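Local coordinates for protein allantoicase (Saccharomyces cerevisiae, PDB 1O59) that catalyses the hydrolysis of allantoate to (S)-ureidoglycolate and urea, a step that lets yeast draw nitrogen from purines when primary sources are limiting, at residues I208-V213 and I262-E267; K273-T278 and D321-Y326; N284-I289 and G345-I350; F288-G293 and K338-P343. One frame throughout, in Å; residues are numbered along the deposited sequence.

Interaction 1: I208-V213 and I262-E267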
# COMPACT_ATOMS: atom_id res chain seq x y z
N ILE A 208 1.21 -19.66 -7.70
CA ILE A 208 1.56 -18.31 -7.31
C ILE A 208 1.12 -18.08 -5.87
O ILE A 208 0.38 -18.89 -5.28
CB ILE A 208 0.88 -17.26 -8.27
CG1 ILE A 208 -0.66 -17.37 -8.25
CG2 ILE A 208 1.36 -17.45 -9.72
CD1 ILE A 208 -1.36 -16.17 -8.80
N ASP A 209 1.59 -16.98 -5.30
CA ASP A 209 1.07 -16.52 -4.03
C ASP A 209 -0.19 -15.68 -4.30
O ASP A 209 -0.13 -14.51 -4.66
CB ASP A 209 2.12 -15.73 -3.25
CG ASP A 209 1.66 -15.38 -1.85
OD1 ASP A 209 0.48 -15.61 -1.51
OD2 ASP A 209 2.42 -14.85 -1.02
N LEU A 210 -1.34 -16.33 -4.11
CA LEU A 210 -2.62 -15.72 -4.37
C LEU A 210 -2.87 -14.56 -3.45
O LEU A 210 -3.70 -13.71 -3.75
CB LEU A 210 -3.74 -16.75 -4.21
CG LEU A 210 -3.66 -17.93 -5.18
CD1 LEU A 210 -4.60 -19.03 -4.78
CD2 LEU A 210 -3.91 -17.48 -6.63
N ALA A 211 -2.16 -14.52 -2.33
CA ALA A 211 -2.31 -13.45 -1.34
C ALA A 211 -1.27 -12.34 -1.45
O ALA A 211 -1.27 -11.39 -0.65
CB ALA A 211 -2.27 -14.06 0.04
N TYR A 212 -0.38 -12.43 -2.42
CA TYR A 212 0.67 -11.42 -2.59
C TYR A 212 0.12 -10.12 -3.21
O TYR A 212 -0.68 -10.15 -4.14
CB TYR A 212 1.76 -12.00 -3.49
CG TYR A 212 3.07 -11.30 -3.60
CD1 TYR A 212 3.67 -10.70 -2.50
CD2 TYR A 212 3.77 -11.31 -4.81
CE1 TYR A 212 4.94 -10.11 -2.61
CE2 TYR A 212 5.00 -10.72 -4.94
CZ TYR A 212 5.59 -10.14 -3.83
OH TYR A 212 6.82 -9.54 -3.98
N VAL A 213 0.63 -9.00 -2.74
CA VAL A 213 0.14 -7.73 -3.18
C VAL A 213 0.37 -7.52 -4.68
O VAL A 213 -0.49 -6.93 -5.37
CB VAL A 213 0.72 -6.53 -2.33
CG1 VAL A 213 2.24 -6.37 -2.47
CG2 VAL A 213 -0.00 -5.22 -2.70
N ILE A 262 -8.55 -11.00 3.77
CA ILE A 262 -7.78 -10.71 2.58
C ILE A 262 -8.49 -11.18 1.32
O ILE A 262 -8.88 -12.33 1.24
CB ILE A 262 -6.39 -11.31 2.75
CG1 ILE A 262 -5.62 -10.47 3.78
CG2 ILE A 262 -5.62 -11.34 1.42
CD1 ILE A 262 -4.97 -11.32 4.79
N GLN A 263 -8.71 -10.27 0.37
CA GLN A 263 -9.14 -10.67 -0.94
C GLN A 263 -7.92 -11.12 -1.72
O GLN A 263 -6.95 -10.37 -1.87
CB GLN A 263 -9.82 -9.53 -1.69
CG GLN A 263 -10.41 -9.96 -3.01
CD GLN A 263 -11.49 -9.05 -3.53
OE1 GLN A 263 -12.29 -8.55 -2.77
NE2 GLN A 263 -11.53 -8.86 -4.81
N LEU A 264 -7.98 -12.36 -2.21
CA LEU A 264 -6.95 -12.95 -3.03
C LEU A 264 -6.93 -12.30 -4.40
O LEU A 264 -7.93 -11.72 -4.84
CB LEU A 264 -7.20 -14.45 -3.19
CG LEU A 264 -7.28 -15.31 -1.92
CD1 LEU A 264 -7.51 -16.81 -2.27
CD2 LEU A 264 -6.03 -15.14 -1.05
N GLY A 265 -5.79 -12.40 -5.07
CA GLY A 265 -5.60 -11.78 -6.37
C GLY A 265 -6.47 -12.37 -7.44
O GLY A 265 -6.70 -11.75 -8.48
N ARG A 266 -6.98 -13.57 -7.16
CA ARG A 266 -7.75 -14.41 -8.06
C ARG A 266 -8.61 -15.32 -7.17
O ARG A 266 -8.22 -15.66 -6.07
CB ARG A 266 -6.78 -15.33 -8.80
CG ARG A 266 -6.93 -15.41 -10.24
CD ARG A 266 -6.80 -16.81 -10.82
NE ARG A 266 -5.58 -17.63 -10.59
CZ ARG A 266 -4.38 -17.44 -11.16
NH1 ARG A 266 -4.10 -16.38 -11.91
NH2 ARG A 266 -3.42 -18.33 -10.93
N GLU A 267 -9.74 -15.79 -7.66
CA GLU A 267 -10.42 -16.93 -7.02
C GLU A 267 -9.55 -18.20 -7.21
O GLU A 267 -9.16 -18.54 -8.33
CB GLU A 267 -11.82 -17.12 -7.62
CG GLU A 267 -12.57 -18.36 -7.14
CD GLU A 267 -13.80 -18.64 -7.97
OE1 GLU A 267 -14.56 -17.67 -8.18
OE2 GLU A 267 -14.00 -19.81 -8.43
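Leu-264, just past the end of strand 258-263, lays its CD2 methyl against Leu-210 and Ala-211 in the type I turn Asp-209 to Tyr-212. That methyl stands 4.1 Å from Ala-211 CB, and Leu-264 CB rests near the carbonyl oxygen of Leu-210. CG lies anti to the carbonyl carbon (chi1 -58°), which leaves CD2 facing the turn; the side chain also packs on Val-337 of strand 336-342. At Gly-265 the backbone makes the one hydrogen bond of the contact: its N donates to Leu-210 O at 2.8 Å, with an N-H...O angle of 172° and the donor nearly in line with the C=O. Arg-266 follows with a chain bent at chi2 and chi3. Its CB meets Leu-210 CD2 at 4.2 Å, while Ile-208 CD1 covers one face of the guanidinium, 3.7 Å from Arg-266 NH2, the two side chains crossing at about a right angle. Arg-266 NE makes a salt bridge to the C-terminal carboxylate of Tyr-355. The chemistry is thus mainly apolar, pinned by a single straight backbone bond, with the arginine offering carbon and a flat face here while its NE pairs with the chain terminus.

Interaction 2: K273-T278 and D321-Y326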
# COMPACT_ATOMS: atom_id res chain seq x y z
N LYS A 273 -0.50 -24.60 -0.03
CA LYS A 273 0.38 -24.27 1.06
C LYS A 273 -0.00 -22.90 1.59
O LYS A 273 -0.13 -21.94 0.82
CB LYS A 273 1.81 -24.21 0.51
CG LYS A 273 2.88 -24.65 1.46
CD LYS A 273 4.23 -23.97 1.10
CE LYS A 273 4.90 -24.43 -0.21
NZ LYS A 273 5.53 -23.27 -0.96
N ILE A 274 -0.20 -22.81 2.90
CA ILE A 274 -0.35 -21.52 3.56
C ILE A 274 0.80 -21.30 4.55
O ILE A 274 1.21 -22.18 5.28
CB ILE A 274 -1.72 -21.40 4.22
CG1 ILE A 274 -2.81 -21.47 3.14
CG2 ILE A 274 -1.81 -20.09 4.99
CD1 ILE A 274 -4.26 -21.26 3.62
N ILE A 275 1.35 -20.09 4.50
CA ILE A 275 2.47 -19.70 5.35
C ILE A 275 2.09 -18.49 6.21
O ILE A 275 1.68 -17.46 5.70
CB ILE A 275 3.72 -19.37 4.50
CG1 ILE A 275 4.04 -20.51 3.53
CG2 ILE A 275 4.91 -19.09 5.43
CD1 ILE A 275 5.25 -20.21 2.65
N VAL A 276 2.23 -18.64 7.52
CA VAL A 276 2.04 -17.55 8.46
C VAL A 276 3.39 -17.27 9.13
O VAL A 276 3.98 -18.14 9.78
CB VAL A 276 0.95 -17.91 9.46
CG1 VAL A 276 0.72 -16.81 10.45
CG2 VAL A 276 -0.32 -18.19 8.75
N ASP A 277 3.85 -16.04 8.92
CA ASP A 277 5.19 -15.62 9.31
C ASP A 277 5.16 -14.59 10.43
O ASP A 277 4.60 -13.50 10.27
CB ASP A 277 5.86 -15.01 8.09
CG ASP A 277 7.34 -14.79 8.27
OD1 ASP A 277 7.94 -15.04 9.36
OD2 ASP A 277 8.00 -14.40 7.30
N THR A 278 5.75 -14.95 11.56
CA THR A 278 5.85 -14.07 12.73
C THR A 278 7.24 -13.43 12.88
O THR A 278 7.63 -13.06 13.97
CB THR A 278 5.52 -14.86 13.99
OG1 THR A 278 6.32 -16.04 14.05
CG2 THR A 278 4.06 -15.37 13.94
N ASP A 321 8.85 -15.43 15.50
CA ASP A 321 9.88 -15.13 14.54
C ASP A 321 10.07 -16.19 13.48
O ASP A 321 11.20 -16.42 13.04
CB ASP A 321 11.18 -14.97 15.31
CG ASP A 321 12.24 -14.29 14.51
OD1 ASP A 321 11.91 -13.55 13.54
OD2 ASP A 321 13.46 -14.48 14.79
N LYS A 322 8.99 -16.87 13.08
CA LYS A 322 9.14 -17.99 12.16
C LYS A 322 8.04 -18.07 11.12
O LYS A 322 6.92 -17.58 11.31
CB LYS A 322 9.26 -19.33 12.90
CG LYS A 322 7.99 -19.85 13.51
CD LYS A 322 8.10 -21.32 14.02
CE LYS A 322 8.09 -22.34 12.84
NZ LYS A 322 7.62 -23.76 13.19
N GLU A 323 8.41 -18.69 10.00
CA GLU A 323 7.50 -19.06 8.97
C GLU A 323 6.88 -20.40 9.33
O GLU A 323 7.56 -21.44 9.37
CB GLU A 323 8.22 -19.17 7.63
CG GLU A 323 8.87 -17.88 7.14
CD GLU A 323 9.38 -18.04 5.70
OE1 GLU A 323 8.55 -17.89 4.77
OE2 GLU A 323 10.60 -18.35 5.50
N HIS A 324 5.58 -20.36 9.64
CA HIS A 324 4.77 -21.57 9.87
C HIS A 324 4.13 -21.98 8.56
O HIS A 324 3.44 -21.20 7.94
CB HIS A 324 3.68 -21.30 10.90
CG HIS A 324 4.18 -20.74 12.20
ND1 HIS A 324 4.46 -19.40 12.37
CD2 HIS A 324 4.42 -21.34 13.38
CE1 HIS A 324 4.86 -19.20 13.61
NE2 HIS A 324 4.85 -20.36 14.25
N VAL A 325 4.37 -23.21 8.15
CA VAL A 325 3.97 -23.71 6.84
C VAL A 325 2.90 -24.80 7.00
O VAL A 325 3.16 -25.88 7.52
CB VAL A 325 5.19 -24.31 6.06
CG1 VAL A 325 4.74 -24.92 4.71
CG2 VAL A 325 6.29 -23.26 5.89
N TYR A 326 1.69 -24.50 6.52
CA TYR A 326 0.57 -25.43 6.55
C TYR A 326 0.35 -25.97 5.15
O TYR A 326 -0.01 -25.24 4.24
CB TYR A 326 -0.67 -24.73 7.10
CG TYR A 326 -0.38 -24.06 8.41
CD1 TYR A 326 -0.14 -24.80 9.56
CD2 TYR A 326 -0.23 -22.69 8.48
CE1 TYR A 326 0.17 -24.18 10.76
CE2 TYR A 326 0.09 -22.05 9.67
CZ TYR A 326 0.28 -22.78 10.81
OH TYR A 326 0.57 -22.10 11.98
O HOH W 1 7.68 -14.77 4.22
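His-324 and Val-276 form the tight heart of this antiparallel strand pair. Val-276 O takes two bonds from the same residue: His-324 N at 2.7 Å and His-324 ND1 at 2.9 Å, arriving from opposite faces of the carbonyl plane. Val-276 O lies in the imidazole plane, at the ring edge; as a carbonyl oxygen can only accept, ND1 is the donor. With CG anti to the carbonyl carbon (chi1 -54°), the ring turns its ND1 edge to Val-276 O, and NE2 accepts from Gly-319 N, so both nitrogens are tied and the ring's rotation is fixed. A leucine in its place would probably leave Val-276 O with one donor fewer and Gly-319 N without its acceptor. On the same face, Val-276 CG2 touches the edge of the Tyr-326 ring, 4.0 Å from CE2. Beyond the strand end, Thr-278 OG1 receives Lys-322 N at 3.0 Å in an almost linear bond (178°), and also bonds to Gly-319 O.

The other face, bearing Ile-275, Asp-277, Glu-323 and Val-325, is looser toward Glu-323 and Val-325, which are exposed. Lys-273 CG lies 3.8 Å from Val-325 CG1. The carboxylates of Asp-277 and Glu-323 approach to 4.3 Å between OD2 and OE1; a water donating to both oxygens, together with the salt bridge from Arg-238 to Asp-277 OD1, is likely to ease their repulsion. Regular alternation of hydrogen-bonded and non-hydrogen-bonded pairs marks strands 270-277 and 323-331 as neighbours in one antiparallel sheet of the beta sandwich of the second allantoicase repeat.

Interaction 3: N284-I289 and G345-I350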
# COMPACT_ATOMS: atom_id res chain seq x y z
N ASN A 284 5.50 -11.11 21.39
CA ASN A 284 4.12 -10.68 21.08
C ASN A 284 3.50 -11.38 19.86
O ASN A 284 2.59 -10.86 19.25
CB ASN A 284 4.05 -9.15 20.88
CG ASN A 284 5.09 -8.61 19.88
OD1 ASN A 284 5.93 -9.34 19.37
ND2 ASN A 284 5.04 -7.31 19.63
N PHE A 285 4.00 -12.56 19.53
CA PHE A 285 3.49 -13.38 18.44
C PHE A 285 2.21 -13.97 18.95
O PHE A 285 2.03 -14.04 20.14
CB PHE A 285 4.51 -14.50 18.05
CG PHE A 285 4.97 -15.35 19.21
CD1 PHE A 285 6.09 -14.97 19.98
CD2 PHE A 285 4.34 -16.54 19.50
CE1 PHE A 285 6.53 -15.76 21.03
CE2 PHE A 285 4.78 -17.35 20.56
CZ PHE A 285 5.86 -16.96 21.32
N PRO A 286 1.29 -14.37 18.09
CA PRO A 286 0.03 -14.91 18.62
C PRO A 286 0.27 -16.23 19.32
O PRO A 286 1.28 -16.88 19.07
CB PRO A 286 -0.84 -15.09 17.39
CG PRO A 286 -0.17 -14.27 16.35
CD PRO A 286 1.30 -14.32 16.62
N GLN A 287 -0.63 -16.60 20.21
CA GLN A 287 -0.51 -17.88 20.86
C GLN A 287 -0.97 -18.97 19.91
O GLN A 287 -0.39 -20.05 19.90
CB GLN A 287 -1.32 -17.88 22.14
CG GLN A 287 -1.23 -19.15 22.89
CD GLN A 287 -1.96 -19.08 24.16
OE1 GLN A 287 -2.87 -18.26 24.32
NE2 GLN A 287 -1.56 -19.90 25.10
N PHE A 288 -2.02 -18.69 19.13
CA PHE A 288 -2.52 -19.60 18.11
C PHE A 288 -2.97 -18.81 16.93
O PHE A 288 -3.14 -17.59 17.02
CB PHE A 288 -3.76 -20.35 18.57
CG PHE A 288 -3.57 -21.20 19.79
CD1 PHE A 288 -2.96 -22.45 19.69
CD2 PHE A 288 -4.05 -20.78 21.02
CE1 PHE A 288 -2.81 -23.25 20.80
CE2 PHE A 288 -3.90 -21.57 22.15
CZ PHE A 288 -3.27 -22.81 22.03
N ILE A 289 -3.21 -19.51 15.82
CA ILE A 289 -3.85 -18.93 14.62
C ILE A 289 -4.82 -19.92 13.97
O ILE A 289 -4.73 -21.12 14.17
CB ILE A 289 -2.80 -18.40 13.55
CG1 ILE A 289 -2.02 -19.55 12.91
CG2 ILE A 289 -1.83 -17.37 14.13
CD1 ILE A 289 -2.65 -20.12 11.68
N GLY A 345 -1.73 -10.19 18.93
CA GLY A 345 -0.29 -10.25 18.67
C GLY A 345 0.07 -9.71 17.31
O GLY A 345 -0.64 -8.90 16.73
N GLY A 346 1.19 -10.21 16.78
CA GLY A 346 1.75 -9.71 15.55
C GLY A 346 2.15 -10.79 14.59
O GLY A 346 2.80 -11.75 14.95
N VAL A 347 1.78 -10.58 13.33
CA VAL A 347 2.17 -11.44 12.24
C VAL A 347 2.81 -10.57 11.15
O VAL A 347 2.26 -9.54 10.78
CB VAL A 347 0.91 -12.14 11.67
CG1 VAL A 347 1.25 -12.93 10.40
CG2 VAL A 347 0.29 -13.06 12.71
N LYS A 348 3.97 -10.97 10.63
CA LYS A 348 4.60 -10.24 9.52
C LYS A 348 3.91 -10.46 8.15
O LYS A 348 3.66 -9.52 7.43
CB LYS A 348 6.08 -10.61 9.42
CG LYS A 348 6.95 -9.64 8.62
CD LYS A 348 6.96 -8.23 9.23
CE LYS A 348 7.98 -8.08 10.31
NZ LYS A 348 9.33 -7.92 9.67
N ARG A 349 3.67 -11.71 7.79
CA ARG A 349 3.14 -12.03 6.48
C ARG A 349 2.22 -13.20 6.50
O ARG A 349 2.29 -14.06 7.40
CB ARG A 349 4.27 -12.34 5.51
CG ARG A 349 5.31 -11.23 5.32
CD ARG A 349 4.85 -10.04 4.51
NE ARG A 349 5.98 -9.13 4.34
CZ ARG A 349 6.23 -8.08 5.07
NH1 ARG A 349 5.44 -7.71 6.05
NH2 ARG A 349 7.32 -7.39 4.85
N ILE A 350 1.34 -13.22 5.50
CA ILE A 350 0.63 -14.44 5.11
C ILE A 350 0.74 -14.71 3.59
O ILE A 350 0.66 -13.81 2.74
CB ILE A 350 -0.85 -14.47 5.62
CG1 ILE A 350 -1.46 -15.86 5.33
CG2 ILE A 350 -1.71 -13.36 4.98
CD1 ILE A 350 -2.79 -16.08 6.00
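The Pro-286 ring meets Val-347 and Gly-346 along its CG-CD side: CG lies 3.9 Å from Val-347 CG2, the two side chains crossing at about a right angle, and CD lies 3.4 Å from Gly-346 O. The Arg-349 guanidinium, a flat group, has Lys-348 CG over one face, and its NH1 donates to Lys-348 O at 2.9 Å from above the carbonyl plane. Val-347 presents CG2 to the proline because that methyl stands beside the backbone N, while CG1 is anti to it (chi1 173°). An alanine at Pro-286 removes CG and CD, and would probably open a gap beside Val-347 CG2. Near Asn-284 the contact is backbone only: Gly-346 N makes a weak bond to Asn-284 O at 2.9 Å, and Gly-345 CA lies against the same oxygen. Gly-345, with no side chain, lets Asn-284 O come this close, and its backbone angles suit a glycine. The loop ahead of strand 288-294 is thereby held to the start of strand 346-354. Pro-286 and Val-347 both pack on Ile-341 of strand 336-342, and Val-347 also reaches Val-276 of strand 270-277, within the core between the two sheets.

Interaction 4: F288-G293 and K338-P343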
# COMPACT_ATOMS: atom_id res chain seq x y z
N PHE A 288 -2.02 -18.69 19.13
CA PHE A 288 -2.52 -19.60 18.11
C PHE A 288 -2.97 -18.81 16.93
O PHE A 288 -3.14 -17.59 17.02
CB PHE A 288 -3.76 -20.35 18.57
CG PHE A 288 -3.57 -21.20 19.79
CD1 PHE A 288 -2.96 -22.45 19.69
CD2 PHE A 288 -4.05 -20.78 21.02
CE1 PHE A 288 -2.81 -23.25 20.80
CE2 PHE A 288 -3.90 -21.57 22.15
CZ PHE A 288 -3.27 -22.81 22.03
N ILE A 289 -3.21 -19.51 15.82
CA ILE A 289 -3.85 -18.93 14.62
C ILE A 289 -4.82 -19.92 13.97
O ILE A 289 -4.73 -21.12 14.17
CB ILE A 289 -2.80 -18.40 13.55
CG1 ILE A 289 -2.02 -19.55 12.91
CG2 ILE A 289 -1.83 -17.37 14.13
CD1 ILE A 289 -2.65 -20.12 11.68
N THR A 290 -5.74 -19.38 13.18
CA THR A 290 -6.50 -20.16 12.23
C THR A 290 -6.54 -19.39 10.91
O THR A 290 -6.30 -18.21 10.88
CB THR A 290 -7.98 -20.45 12.71
OG1 THR A 290 -8.71 -19.22 12.84
CG2 THR A 290 -8.05 -21.10 14.08
N VAL A 291 -6.84 -20.09 9.82
CA VAL A 291 -7.06 -19.45 8.55
C VAL A 291 -8.32 -20.05 7.96
O VAL A 291 -8.43 -21.27 7.86
CB VAL A 291 -5.88 -19.67 7.59
CG1 VAL A 291 -6.11 -18.91 6.29
CG2 VAL A 291 -4.55 -19.27 8.25
N GLU A 292 -9.29 -19.21 7.60
CA GLU A 292 -10.47 -19.64 6.86
C GLU A 292 -10.45 -19.04 5.50
O GLU A 292 -9.80 -18.01 5.28
CB GLU A 292 -11.74 -19.16 7.54
CG GLU A 292 -11.90 -19.71 8.95
CD GLU A 292 -12.03 -18.59 9.95
OE1 GLU A 292 -13.22 -18.32 10.29
OE2 GLU A 292 -10.94 -17.97 10.33
N GLY A 293 -11.16 -19.70 4.59
CA GLY A 293 -11.43 -19.21 3.27
C GLY A 293 -12.92 -19.06 3.03
O GLY A 293 -13.74 -19.66 3.72
N LYS A 338 -9.43 -15.44 5.74
CA LYS A 338 -9.49 -14.73 7.02
C LYS A 338 -8.42 -15.34 7.88
O LYS A 338 -8.39 -16.54 8.07
CB LYS A 338 -10.90 -14.86 7.67
CG LYS A 338 -11.06 -14.22 9.05
CD LYS A 338 -12.58 -13.95 9.46
CE LYS A 338 -13.40 -15.19 9.76
NZ LYS A 338 -14.86 -14.97 9.56
N LEU A 339 -7.52 -14.51 8.38
CA LEU A 339 -6.48 -14.95 9.30
C LEU A 339 -6.93 -14.49 10.66
O LEU A 339 -7.31 -13.35 10.82
CB LEU A 339 -5.12 -14.32 8.92
CG LEU A 339 -4.04 -14.35 10.02
CD1 LEU A 339 -3.59 -15.79 10.37
CD2 LEU A 339 -2.82 -13.47 9.60
N THR A 340 -6.92 -15.39 11.62
CA THR A 340 -7.40 -15.11 12.96
C THR A 340 -6.22 -15.39 13.84
O THR A 340 -5.56 -16.44 13.70
CB THR A 340 -8.59 -16.03 13.32
OG1 THR A 340 -9.73 -15.80 12.45
CG2 THR A 340 -9.13 -15.71 14.72
N ILE A 341 -5.90 -14.42 14.70
CA ILE A 341 -4.80 -14.54 15.66
C ILE A 341 -5.41 -14.53 17.05
O ILE A 341 -6.40 -13.81 17.30
CB ILE A 341 -3.71 -13.45 15.47
CG1 ILE A 341 -4.22 -12.02 15.74
CG2 ILE A 341 -3.12 -13.52 14.06
CD1 ILE A 341 -3.16 -10.95 15.53
N ILE A 342 -4.86 -15.35 17.94
CA ILE A 342 -5.52 -15.64 19.19
C ILE A 342 -4.52 -15.50 20.31
O ILE A 342 -3.45 -16.09 20.25
CB ILE A 342 -6.09 -17.06 19.18
CG1 ILE A 342 -7.19 -17.17 18.14
CG2 ILE A 342 -6.68 -17.42 20.51
CD1 ILE A 342 -7.26 -18.53 17.52
N PRO A 343 -4.86 -14.74 21.35
CA PRO A 343 -5.97 -13.77 21.36
C PRO A 343 -5.68 -12.43 20.62
O PRO A 343 -6.58 -11.65 20.32
CB PRO A 343 -6.15 -13.50 22.86
CG PRO A 343 -4.73 -13.60 23.40
CD PRO A 343 -4.03 -14.65 22.57
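Strands 288-293 and 338-342 run antiparallel at 164°, joined by backbone bonds in both directions at the pairs Phe-288 with Ile-342, Thr-290 with Thr-340 and Glu-292 with Lys-338, the shortest being Lys-338 N to Glu-292 O at 2.6 Å. The Phe-288, Thr-290 and Glu-292 face is partly exposed. Here Ile-342 CG2 stands at the edge of the Phe-288 ring, and Thr-290 and Thr-340 lie side by side, with Thr-290 OG1 3.2 Å from Thr-340 CB. Glu-292 bends at chi2 (122°), which swings its carboxylate across the neighbouring strand: OE1 lies against Lys-338 CE at 3.2 Å and makes a long salt bridge to NZ at 3.8 Å, while OE2 is 3.3 Å from Thr-340 OG1, at best a weak bond. Lys-338 also has a cation-pi contact with Trp-309. On the buried face, Leu-339 CD1 touches both Ile-289 CB and Val-291 CG2, 4.2 Å from each, and Ile-289 CG2 meets Ile-341 CG2 at 4.1 Å. Trp-246 packs on Leu-339 and Ile-341. One face is thus buried and aliphatic; the other is apolar where Phe-288 meets Ile-342 and polar beyond, where the six backbone bonds are firmer links than the long Glu-Lys bridge.

Interactions 2, 3 and 4 cluster in the second allantoicase repeat, with centres 9 to 12 Å apart. Interactions 2 and 4 belong to facing sheets and meet through side chains: Tyr-326 OH lies 3.8 Å from Ile-289 CG1, and Ile-274 CD1 4.0 Å from Val-291 CG1. Interaction 3 ties into both sheets, since Asp-277 N probably bonds to Arg-349 O at 2.9 Å, and Gln-287 N to Ile-342 O at 2.9 Å; each of these bonds lies at a classic beta bulge. Interaction 1 lies farther off, its centre 16 to 19 Å from the others, and joins the same two sheets. It touches interaction 3, Ile-262 CD1 lying 3.9 Å from Ile-350 CG2.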